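Side-chain contacts in extracellular ligand-binding receptor (Verminephrobacter eiseniae, PDB 4M88), which probably binds amino acids outside the cytoplasmic membrane as the solute-binding component of an ABC transporter: residues L75-G80 and Y292-T297; A82-M87 and G103-E108; A145-D150 and A185-A190; A236-V241 and V250-A255; G347-G350 and Q354-Y357. All blocks are in the same frame, centred on the assembly; numbering follows the deposited sequence.

The five contacts are spread over the two main sheets of a leucine-binding-protein fold. Interactions 1 and 2 involve the parallel sheet that holds strands 74-76 and 99-101; their centres are 13 Å apart, and they touch where Gly80 N lies 2.8 Å from Val104 O, a probable hydrogen bond. Interactions 3, 4 and 5 reach the mixed sheet. Interaction 3 stands about 18 Å from interaction 4, centre to centre; interactions 4 and 5, 9 Å apart, lie on its neighbouring strands 250-254 and 345-349 respectively. Along the chain, interactions 2, 3 and 4 fall between the two segments of interaction 1, whose helix 286-303 returns to the first sheet, consistent with this family's two-lobed architecture; interaction 5 comes last.

Interaction 1. Residues L75-G80 and Y292-T297; sequences LISPMG and YLSART
Ile76 at the end of strand 74-76 faces Ser294 on helix 286-303 with 6.5 Å between the CA atoms of Ile76 and Ser294, the nearest CA pair of the two segments. CG2 of Ile76 does most of the touching: it lies 3.6 Å from Ser294 CB and 4.0 Å from Ala295 N, so the methyl branch rests against the helix backbone as well as a side chain. With chi1 at -52°, CG1 of Ile76 lies beside the backbone N, and CG2, anti to that N, is the branch that meets the helix. Beyond the strand end, Ser77 adds a smaller contact, its CB 4.0 Å from Ser294 OG. The two serines do not bond each other: Ser294 OG is hydrogen-bonded to Glu290 O one turn back in its helix, and Ser77 OG to Asn102 ND2. Helix 18-37 adjoins the same place, Ile28 touching Ile76 and Tyr31 touching Ala295. All four touching residues are buried, and 131 Å² of surface is covered in total. The chemistry is thus van der Waals packing of an isoleucine methyl on a small-residue surface of the helix, with both buried hydroxyls satisfied by other partners; dispersion and close fit, rather than polar pairing, join the helix to the strand.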
# COMPACT_ATOMS: atom_id res chain seq x y z
N LEU A 75 3.93 6.20 -14.38
CA LEU A 75 4.35 6.63 -13.06
C LEU A 75 4.04 5.47 -12.13
O LEU A 75 2.95 4.91 -12.18
CB LEU A 75 3.58 7.88 -12.63
CG LEU A 75 3.88 9.11 -13.48
CD1 LEU A 75 3.01 10.29 -13.05
CD2 LEU A 75 5.36 9.50 -13.39
N ILE A 76 5.02 5.09 -11.31
CA ILE A 76 4.89 3.88 -10.52
C ILE A 76 4.59 4.21 -9.08
O ILE A 76 5.36 4.92 -8.44
CB ILE A 76 6.16 3.02 -10.56
CG1 ILE A 76 6.61 2.76 -11.99
CG2 ILE A 76 5.93 1.69 -9.80
CD1 ILE A 76 5.58 2.03 -12.82
N SER A 77 3.46 3.70 -8.59
CA SER A 77 3.10 3.72 -7.16
C SER A 77 3.32 5.07 -6.44
O SER A 77 4.12 5.14 -5.50
CB SER A 77 3.83 2.59 -6.42
OG SER A 77 3.20 2.32 -5.18
N PRO A 78 2.62 6.13 -6.87
CA PRO A 78 2.65 7.33 -6.04
C PRO A 78 2.12 7.02 -4.65
O PRO A 78 1.24 6.17 -4.48
CB PRO A 78 1.72 8.31 -6.77
CG PRO A 78 0.82 7.42 -7.62
CD PRO A 78 1.71 6.27 -8.03
N MSE A 79 2.68 7.72 -3.66
CA MSE A 79 2.39 7.47 -2.26
C MSE A 79 2.06 8.79 -1.55
O MSE A 79 2.80 9.77 -1.66
CB MSE A 79 3.59 6.80 -1.60
CG MSE A 79 3.55 6.82 -0.09
SE MSE A 79 5.14 5.91 0.62
CE MSE A 79 4.36 4.14 0.72
N GLY A 80 0.93 8.80 -0.84
CA GLY A 80 0.52 9.96 -0.08
C GLY A 80 -0.91 10.33 -0.42
O GLY A 80 -1.24 10.53 -1.60
N TYR A 292 8.35 -3.51 -6.12
CA TYR A 292 8.78 -4.53 -7.06
C TYR A 292 7.61 -5.00 -7.94
O TYR A 292 7.73 -5.09 -9.16
CB TYR A 292 9.42 -5.68 -6.30
CG TYR A 292 9.78 -6.88 -7.15
CD1 TYR A 292 11.03 -6.97 -7.74
CD2 TYR A 292 8.87 -7.91 -7.37
CE1 TYR A 292 11.38 -8.07 -8.52
CE2 TYR A 292 9.20 -9.01 -8.15
CZ TYR A 292 10.45 -9.08 -8.73
OH TYR A 292 10.78 -10.16 -9.50
N LEU A 293 6.47 -5.31 -7.32
CA LEU A 293 5.32 -5.82 -8.07
C LEU A 293 4.68 -4.75 -8.95
O LEU A 293 4.14 -5.05 -10.02
CB LEU A 293 4.28 -6.43 -7.12
CG LEU A 293 4.69 -7.76 -6.50
CD1 LEU A 293 3.71 -8.23 -5.43
CD2 LEU A 293 4.86 -8.83 -7.57
N SER A 294 4.74 -3.50 -8.50
CA SER A 294 4.15 -2.42 -9.28
C SER A 294 4.96 -2.25 -10.56
O SER A 294 4.40 -2.14 -11.65
CB SER A 294 4.09 -1.12 -8.48
OG SER A 294 3.22 -1.26 -7.38
N ALA A 295 6.28 -2.25 -10.42
CA ALA A 295 7.17 -2.14 -11.57
C ALA A 295 7.07 -3.39 -12.44
O ALA A 295 7.04 -3.30 -13.67
CB ALA A 295 8.61 -1.90 -11.12
N ARG A 296 7.02 -4.57 -11.82
CA ARG A 296 6.95 -5.79 -12.60
C ARG A 296 5.65 -5.92 -13.41
O ARG A 296 5.63 -6.51 -14.48
CB ARG A 296 7.13 -7.02 -11.70
CG ARG A 296 7.17 -8.31 -12.50
CD ARG A 296 7.81 -9.44 -11.72
NE ARG A 296 7.69 -10.69 -12.45
CZ ARG A 296 8.07 -11.87 -11.97
NH1 ARG A 296 8.59 -11.94 -10.75
NH2 ARG A 296 7.90 -12.96 -12.70
N THR A 297 4.56 -5.35 -12.89
CA THR A 297 3.30 -5.30 -13.64
C THR A 297 3.49 -4.57 -14.96
O THR A 297 3.03 -5.04 -16.01
CB THR A 297 2.24 -4.58 -12.81
OG1 THR A 297 1.96 -5.38 -11.66
CG2 THR A 297 0.96 -4.38 -13.61

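Interaction 2. Residues A82-M87 and G103-E108; sequences AAIKRM and GVPGAE
Apolar packing comes from one side chain, Ile84 of helix 81-89, whose CD1 meets the loop after strand 99-101. Ile84 CD1 lies 4.1 Å from Gly103 CA and 4.4 Å from Pro105 CD, touching the start of the loop and the CD atom of the proline. CG1 stands anti to the carbonyl carbon of Ile84 (chi1 -62°) and the chain then extends (chi2 165°), which carries CD1 out from the helix to the loop backbone.

A second kind of contact sets this methyl against polar backbone atoms: Ile84 CD1 is 3.3 Å from Val104 O and 3.7 Å from Val104 N. The carbonyl is not left to the methyl alone, since Val104 O also has Gly80 N as a probable hydrogen-bond donor. In the parallel sheet of this periplasmic binding protein, strands 74-76 and 99-101 are neighbours joined through helix 81-89, a beta-alpha-beta crossover, and the contact ties that helix to the loop leaving the second strand.

The peptide bond between Val104 and Pro105 is cis, and the Val104 side chain points away from Ile84, touching Phe287 and Glu290 of helix 286-303. A bound glycerol, probably from the crystallisation liquor, lies about 3 Å from the Pro105 side chain.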
# COMPACT_ATOMS: atom_id res chain seq x y z
N ALA A 82 -2.61 13.17 0.20
CA ALA A 82 -2.75 14.52 -0.32
C ALA A 82 -2.33 14.56 -1.78
O ALA A 82 -2.97 15.22 -2.60
CB ALA A 82 -1.92 15.51 0.50
N ALA A 83 -1.23 13.88 -2.08
CA ALA A 83 -0.69 13.81 -3.43
C ALA A 83 -1.69 13.20 -4.40
O ALA A 83 -2.00 13.80 -5.43
CB ALA A 83 0.61 13.03 -3.45
N ILE A 84 -2.17 11.99 -4.11
CA ILE A 84 -3.13 11.33 -5.01
C ILE A 84 -4.43 12.11 -5.13
O ILE A 84 -5.01 12.22 -6.23
CB ILE A 84 -3.39 9.86 -4.60
CG1 ILE A 84 -2.09 9.05 -4.69
CG2 ILE A 84 -4.48 9.22 -5.47
CD1 ILE A 84 -2.18 7.71 -3.96
N LYS A 85 -4.91 12.67 -4.02
CA LYS A 85 -6.12 13.49 -4.07
C LYS A 85 -5.93 14.69 -4.99
O LYS A 85 -6.83 15.04 -5.77
CB LYS A 85 -6.52 13.93 -2.65
CG LYS A 85 -7.77 14.80 -2.59
CD LYS A 85 -8.31 14.89 -1.16
CE LYS A 85 -9.66 15.58 -1.12
NZ LYS A 85 -9.57 16.96 -1.68
N ARG A 86 -4.77 15.32 -4.92
CA ARG A 86 -4.46 16.46 -5.78
C ARG A 86 -4.42 16.02 -7.25
O ARG A 86 -4.92 16.72 -8.13
CB ARG A 86 -3.13 17.09 -5.37
CG ARG A 86 -2.76 18.34 -6.16
CD ARG A 86 -3.76 19.46 -5.93
NE ARG A 86 -3.31 20.71 -6.53
CZ ARG A 86 -2.61 21.64 -5.88
NH1 ARG A 86 -2.30 21.48 -4.60
NH2 ARG A 86 -2.23 22.74 -6.51
N MSE A 87 -3.83 14.85 -7.50
CA MSE A 87 -3.74 14.32 -8.86
C MSE A 87 -5.15 14.17 -9.43
O MSE A 87 -5.40 14.49 -10.59
CB MSE A 87 -3.03 12.97 -8.88
CG MSE A 87 -2.84 12.35 -10.26
SE MSE A 87 -2.03 10.55 -10.15
CE MSE A 87 -3.58 9.55 -9.51
N GLY A 103 -1.24 2.83 -6.34
CA GLY A 103 -1.35 4.04 -5.55
C GLY A 103 -1.41 3.61 -4.10
O GLY A 103 -2.03 2.58 -3.78
N VAL A 104 -0.72 4.35 -3.24
CA VAL A 104 -0.74 4.12 -1.80
C VAL A 104 -1.13 5.43 -1.14
O VAL A 104 -0.49 6.45 -1.37
CB VAL A 104 0.65 3.75 -1.29
CG1 VAL A 104 0.65 3.57 0.24
CG2 VAL A 104 1.16 2.51 -1.99
N PRO A 105 -2.16 5.42 -0.28
CA PRO A 105 -2.93 4.28 0.22
C PRO A 105 -4.04 3.89 -0.73
O PRO A 105 -4.40 4.66 -1.63
CB PRO A 105 -3.57 4.84 1.50
CG PRO A 105 -3.81 6.28 1.16
CD PRO A 105 -2.63 6.69 0.31
N GLY A 106 -4.60 2.70 -0.51
CA GLY A 106 -5.73 2.21 -1.28
C GLY A 106 -7.06 2.71 -0.75
O GLY A 106 -8.05 1.96 -0.75
N ALA A 107 -7.12 3.96 -0.31
CA ALA A 107 -8.35 4.53 0.24
C ALA A 107 -9.49 4.46 -0.77
O ALA A 107 -9.28 4.63 -1.98
CB ALA A 107 -8.12 5.97 0.68
N GLU A 108 -10.69 4.19 -0.28
CA GLU A 108 -11.83 4.04 -1.18
C GLU A 108 -12.07 5.35 -1.93
O GLU A 108 -12.44 5.34 -3.11
CB GLU A 108 -13.09 3.59 -0.41
CG GLU A 108 -14.31 3.28 -1.28
CD GLU A 108 -14.09 2.15 -2.29
OE1 GLU A 108 -13.09 1.40 -2.18
OE2 GLU A 108 -14.93 2.01 -3.21

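Interaction 3. Residues A145-D150 and A185-A190; sequences ATLYQD and AALAAA
Leu147 on strand 143-149 meets Leu187 and Ala190 on helix 184-195, a helix-on-sheet contact in the alpha/beta domain built on the mixed seven-stranded sheet. Leu147 has the most surface buried of the three, 59 Å², against 27 Å² for Leu187 and 23 Å² for Ala190. Leu147 CA is 7.5 Å from Ala190 CA, the nearest CA pair of the two segments, and the leucine side chain spans this gap.

The forked end of Leu147 divides the work. With CG anti to the backbone N (chi1 173°), the side chain extends from the strand to the helix, where CD1 packs on Ala190 and CD2 on Leu187. The two leucines cross at about a right angle, so they meet through single methyls rather than lying alongside one another. Leu187 and Ala190 are three residues apart on the helix, about one turn, and together they give Leu147 a surface of two apolar groups. The CB of Ala190 points toward the strand. That of Leu187 does not, yet the end of its side chain comes nearer.

Other parts of the domain close around this contact. Phe210 of helix 208-220 touches both Leu147 and Leu187, and Ala213 of the same helix also touches Leu187. On the other side of strand 143-149, Tyr148 points away from helix 184-195 and its side chain touches Met158 of helix 152-166, in keeping with helices on both faces of the sheet. The tightest approach is the one made by the shortest side chain: Leu147 CD1 sits 3.6 Å from Ala190 CB, against 4.0 Å between Leu147 CD2 and Leu187 CD2.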
# COMPACT_ATOMS: atom_id res chain seq x y z
N ALA A 145 -13.31 -0.74 18.49
CA ALA A 145 -12.99 0.68 18.43
C ALA A 145 -12.09 0.91 17.22
O ALA A 145 -11.33 0.02 16.83
CB ALA A 145 -12.29 1.13 19.69
N THR A 146 -12.16 2.10 16.63
CA THR A 146 -11.25 2.47 15.55
C THR A 146 -10.56 3.77 15.93
O THR A 146 -11.22 4.72 16.34
CB THR A 146 -11.97 2.70 14.22
OG1 THR A 146 -12.70 1.52 13.86
CG2 THR A 146 -10.96 3.04 13.11
N LEU A 147 -9.23 3.79 15.83
CA LEU A 147 -8.46 5.03 16.00
C LEU A 147 -8.04 5.49 14.62
O LEU A 147 -7.39 4.74 13.90
CB LEU A 147 -7.21 4.74 16.84
CG LEU A 147 -6.20 5.89 16.98
CD1 LEU A 147 -6.85 7.08 17.70
CD2 LEU A 147 -4.96 5.43 17.74
N TYR A 148 -8.43 6.70 14.21
CA TYR A 148 -8.09 7.12 12.84
C TYR A 148 -7.59 8.56 12.78
O TYR A 148 -8.00 9.40 13.58
CB TYR A 148 -9.26 6.89 11.87
CG TYR A 148 -10.43 7.82 12.07
CD1 TYR A 148 -10.63 8.90 11.23
CD2 TYR A 148 -11.33 7.61 13.10
CE1 TYR A 148 -11.69 9.76 11.40
CE2 TYR A 148 -12.41 8.47 13.29
CZ TYR A 148 -12.58 9.54 12.42
OH TYR A 148 -13.63 10.41 12.56
N GLN A 149 -6.69 8.85 11.85
CA GLN A 149 -6.16 10.20 11.77
C GLN A 149 -7.15 11.10 11.05
O GLN A 149 -7.80 10.67 10.09
CB GLN A 149 -4.81 10.25 11.06
CG GLN A 149 -4.16 11.65 11.10
CD GLN A 149 -2.83 11.72 10.38
OE1 GLN A 149 -2.08 10.75 10.33
NE2 GLN A 149 -2.54 12.88 9.80
N ASP A 150 -7.25 12.34 11.52
CA ASP A 150 -8.15 13.34 10.95
C ASP A 150 -7.59 13.85 9.63
O ASP A 150 -6.98 14.92 9.55
CB ASP A 150 -8.34 14.49 11.95
CG ASP A 150 -9.39 15.48 11.50
OD1 ASP A 150 -10.10 15.20 10.51
OD2 ASP A 150 -9.51 16.54 12.15
N ALA A 185 0.73 14.32 21.64
CA ALA A 185 -0.24 14.75 22.65
C ALA A 185 -1.67 14.38 22.26
O ALA A 185 -2.47 13.95 23.09
CB ALA A 185 -0.14 16.24 22.88
N ALA A 186 -2.01 14.57 20.99
CA ALA A 186 -3.35 14.21 20.52
C ALA A 186 -3.57 12.70 20.61
O ALA A 186 -4.65 12.24 21.01
CB ALA A 186 -3.58 14.70 19.08
N LEU A 187 -2.56 11.93 20.23
CA LEU A 187 -2.67 10.48 20.27
C LEU A 187 -2.79 9.92 21.69
O LEU A 187 -3.50 8.94 21.90
CB LEU A 187 -1.48 9.83 19.55
CG LEU A 187 -1.65 9.77 18.03
CD1 LEU A 187 -0.38 9.32 17.36
CD2 LEU A 187 -2.82 8.85 17.66
N ALA A 188 -2.10 10.53 22.65
CA ALA A 188 -2.18 10.07 24.03
C ALA A 188 -3.60 10.25 24.55
O ALA A 188 -4.14 9.40 25.27
CB ALA A 188 -1.19 10.81 24.90
N ALA A 189 -4.20 11.38 24.19
CA ALA A 189 -5.57 11.66 24.61
C ALA A 189 -6.55 10.71 23.93
O ALA A 189 -7.49 10.22 24.55
CB ALA A 189 -5.92 13.12 24.30
N ALA A 190 -6.33 10.45 22.64
CA ALA A 190 -7.18 9.53 21.91
C ALA A 190 -7.09 8.13 22.49
O ALA A 190 -8.09 7.41 22.56
CB ALA A 190 -6.82 9.52 20.41

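Interaction 4. Residues A236-V241 and V250-A255; sequences AQIVKV and VGIVQA
Ile238 reaches Val250 and Ile252 because its CG1 stands anti to its own carbonyl carbon (chi1 -57°) and CD1 then extends fully (chi2 171°), while on the strand Val250 has CG1 anti to its backbone N (chi1 172°), the branch that meets it. The contact closes the beta-alpha-beta unit of strand 227-229, helix 235-247 and strand 250-254: the helix that connects the two parallel strands packs on the second of them. The backbones stay well apart, 9.0 Å between the CA atoms of Ile238 and Val250, the nearest pair, so the interface depends on the length of the isoleucine.

Ile238 and Val250 reach toward each other and meet tip to tip. Two residues further along the strand, Ile252 also directs its CB at the helix, and its own CD1 reaches the same methyl. One atom of the helix therefore touches two strand side chains that lie on the same face of the sheet. All three residues are buried and the contact is wholly apolar, covering 101 Å² in total.

Neighbouring parts extend this core. Ile215 of helix 208-220 touches Ile238, and Arg219 of that helix touches Val250. Within its own helix, Ile238 also rests on Ala247. At the centre of the contact, Ile238 CD1 lies 4.0 Å from Val250 CG1 and 4.2 Å from Ile252 CD1.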
# COMPACT_ATOMS: atom_id res chain seq x y z
N ALA A 236 8.47 -5.27 11.68
CA ALA A 236 9.75 -4.78 12.17
C ALA A 236 9.62 -3.36 12.73
O ALA A 236 10.24 -3.04 13.74
CB ALA A 236 10.79 -4.82 11.06
N GLN A 237 8.85 -2.50 12.05
CA GLN A 237 8.69 -1.11 12.47
C GLN A 237 7.96 -1.05 13.80
O GLN A 237 8.25 -0.20 14.65
CB GLN A 237 7.92 -0.29 11.43
CG GLN A 237 8.67 -0.04 10.12
CD GLN A 237 7.82 0.64 9.06
OE1 GLN A 237 6.62 0.34 8.90
NE2 GLN A 237 8.43 1.56 8.31
N ILE A 238 7.01 -1.96 13.98
CA ILE A 238 6.24 -2.02 15.22
C ILE A 238 7.12 -2.50 16.38
O ILE A 238 7.12 -1.91 17.45
CB ILE A 238 4.98 -2.89 15.06
CG1 ILE A 238 4.12 -2.35 13.92
CG2 ILE A 238 4.20 -2.94 16.38
CD1 ILE A 238 2.96 -3.28 13.54
N VAL A 239 7.91 -3.56 16.15
CA VAL A 239 8.80 -4.08 17.19
C VAL A 239 9.90 -3.08 17.59
O VAL A 239 10.29 -2.99 18.76
CB VAL A 239 9.42 -5.43 16.77
CG1 VAL A 239 10.42 -5.92 17.82
CG2 VAL A 239 8.33 -6.45 16.54
N LYS A 240 10.38 -2.32 16.61
CA LYS A 240 11.38 -1.28 16.87
C LYS A 240 10.91 -0.34 17.97
O LYS A 240 11.69 0.06 18.84
CB LYS A 240 11.65 -0.49 15.57
CG LYS A 240 12.89 0.38 15.63
CD LYS A 240 14.13 -0.49 15.72
CE LYS A 240 15.32 0.24 16.33
NZ LYS A 240 16.40 -0.72 16.70
N VAL A 241 9.62 -0.01 17.95
CA VAL A 241 9.07 0.98 18.87
C VAL A 241 8.56 0.39 20.19
O VAL A 241 8.96 0.83 21.26
CB VAL A 241 7.98 1.85 18.19
CG1 VAL A 241 7.47 2.91 19.15
CG2 VAL A 241 8.54 2.51 16.94
N VAL A 250 -0.77 -7.90 17.33
CA VAL A 250 -1.15 -6.98 16.27
C VAL A 250 -1.39 -7.76 14.99
O VAL A 250 -0.52 -8.51 14.54
CB VAL A 250 -0.07 -5.92 16.01
CG1 VAL A 250 -0.42 -5.10 14.76
CG2 VAL A 250 0.10 -5.03 17.23
N GLY A 251 -2.57 -7.59 14.40
CA GLY A 251 -2.85 -8.18 13.10
C GLY A 251 -2.61 -7.17 11.99
O GLY A 251 -3.05 -6.03 12.09
N ILE A 252 -1.90 -7.59 10.94
CA ILE A 252 -1.62 -6.73 9.81
C ILE A 252 -2.27 -7.34 8.58
O ILE A 252 -1.98 -8.48 8.22
CB ILE A 252 -0.10 -6.62 9.54
CG1 ILE A 252 0.64 -6.16 10.79
CG2 ILE A 252 0.17 -5.67 8.37
CD1 ILE A 252 2.16 -6.25 10.65
N VAL A 253 -3.17 -6.59 7.94
CA VAL A 253 -3.79 -7.09 6.71
C VAL A 253 -2.80 -6.88 5.59
O VAL A 253 -2.34 -5.75 5.36
CB VAL A 253 -5.06 -6.33 6.37
CG1 VAL A 253 -5.76 -7.00 5.21
CG2 VAL A 253 -5.96 -6.34 7.55
N GLN A 254 -2.45 -7.95 4.90
CA GLN A 254 -1.44 -7.87 3.83
C GLN A 254 -2.10 -7.89 2.47
O GLN A 254 -3.04 -8.65 2.24
CB GLN A 254 -0.47 -9.05 3.93
CG GLN A 254 0.25 -9.16 5.26
CD GLN A 254 1.34 -8.11 5.45
OE1 GLN A 254 1.25 -6.99 4.94
NE2 GLN A 254 2.36 -8.48 6.22
N ALA A 255 -1.61 -7.05 1.56
CA ALA A 255 -2.14 -7.01 0.20
C ALA A 255 -1.28 -7.85 -0.73
O ALA A 255 -1.62 -8.02 -1.91
CB ALA A 255 -2.20 -5.56 -0.30

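Interaction 5. Residues G347-G350 and Q354-Y357; sequences GVIG and QVYY
Val348 and Tyr356 pair through two backbone hydrogen bonds, Val348 N to Tyr356 O at 2.8 Å and Tyr356 N to Val348 O at 2.9 Å. A third bond, Gly350 N to Gln354 O at 2.8 Å, is nearly straight (N-H...O angle 176°). Between these bonded positions, Ile349 and Val355 form a non-hydrogen-bonded pair with CA atoms 4.4 Å apart; their side chains cross obliquely on one face, Ile349 CG1 being 4.2 Å from Val355 CG2.

Gly347 is covered by two side chains: CG1 of Val355 comes within 3.6 Å of its CA, and CE1 of Tyr357 within 3.5 Å. On the face shared by Val348 and Tyr356, the tyrosine, with CG anti to its carbonyl carbon (chi1 -69°), turns its ring edge to Val348 O and Gly350 N.

Further out, Tyr356 OH is hydrogen-bonded to Asp352 in the turn, while the OH of Tyr357, the last residue of the chain, is hydrogen-bonded to Asp258 and Gln254. Ala235 of helix 235-247 touches both Ile349 and Val355. The arrangement is an antiparallel beta hairpin, whose second strand, 355-356, forms one border of the mixed sheet of this binding protein.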
# COMPACT_ATOMS: atom_id res chain seq x y z
N GLY A 347 -2.06 -11.30 8.65
CA GLY A 347 -1.00 -11.89 9.45
C GLY A 347 -1.15 -11.40 10.88
O GLY A 347 -1.68 -10.32 11.12
N VAL A 348 -0.71 -12.21 11.85
CA VAL A 348 -0.72 -11.74 13.23
C VAL A 348 0.67 -11.89 13.80
O VAL A 348 1.31 -12.94 13.60
CB VAL A 348 -1.72 -12.55 14.10
CG1 VAL A 348 -1.73 -12.01 15.53
CG2 VAL A 348 -3.12 -12.49 13.49
N ILE A 349 1.16 -10.86 14.46
CA ILE A 349 2.48 -10.93 15.09
C ILE A 349 2.43 -11.85 16.32
O ILE A 349 1.66 -11.61 17.26
CB ILE A 349 3.02 -9.54 15.47
CG1 ILE A 349 3.09 -8.64 14.23
CG2 ILE A 349 4.41 -9.65 16.10
CD1 ILE A 349 3.59 -7.23 14.53
N GLY A 350 3.22 -12.92 16.29
CA GLY A 350 3.18 -13.90 17.36
C GLY A 350 4.00 -13.47 18.55
O GLY A 350 4.61 -12.40 18.54
N GLN A 354 7.30 -12.83 15.14
CA GLN A 354 7.19 -13.19 13.72
C GLN A 354 5.74 -13.13 13.28
O GLN A 354 4.84 -13.31 14.09
CB GLN A 354 7.73 -14.60 13.49
CG GLN A 354 9.19 -14.79 13.89
CD GLN A 354 10.14 -14.17 12.90
OE1 GLN A 354 10.07 -14.44 11.70
NE2 GLN A 354 11.04 -13.32 13.39
N VAL A 355 5.50 -12.88 11.99
CA VAL A 355 4.13 -12.82 11.48
C VAL A 355 3.65 -14.19 11.03
O VAL A 355 4.33 -14.88 10.27
CB VAL A 355 4.02 -11.83 10.31
CG1 VAL A 355 2.58 -11.74 9.83
CG2 VAL A 355 4.53 -10.46 10.73
N TYR A 356 2.47 -14.59 11.50
CA TYR A 356 1.89 -15.88 11.15
C TYR A 356 0.60 -15.68 10.39
O TYR A 356 -0.16 -14.76 10.71
CB TYR A 356 1.62 -16.68 12.40
CG TYR A 356 2.87 -17.13 13.07
CD1 TYR A 356 3.46 -18.34 12.73
CD2 TYR A 356 3.50 -16.33 14.01
CE1 TYR A 356 4.63 -18.75 13.33
CE2 TYR A 356 4.66 -16.72 14.62
CZ TYR A 356 5.22 -17.93 14.28
OH TYR A 356 6.38 -18.33 14.88
N TYR A 357 0.35 -16.55 9.41
CA TYR A 357 -0.85 -16.45 8.56
C TYR A 357 -1.79 -17.66 8.69
O TYR A 357 -1.49 -18.60 9.43
CB TYR A 357 -0.43 -16.28 7.10
CG TYR A 357 0.38 -15.03 6.88
CD1 TYR A 357 -0.25 -13.84 6.57
CD2 TYR A 357 1.76 -15.05 7.01
CE1 TYR A 357 0.48 -12.68 6.37
CE2 TYR A 357 2.50 -13.89 6.82
CZ TYR A 357 1.85 -12.72 6.50
OH TYR A 357 2.56 -11.56 6.32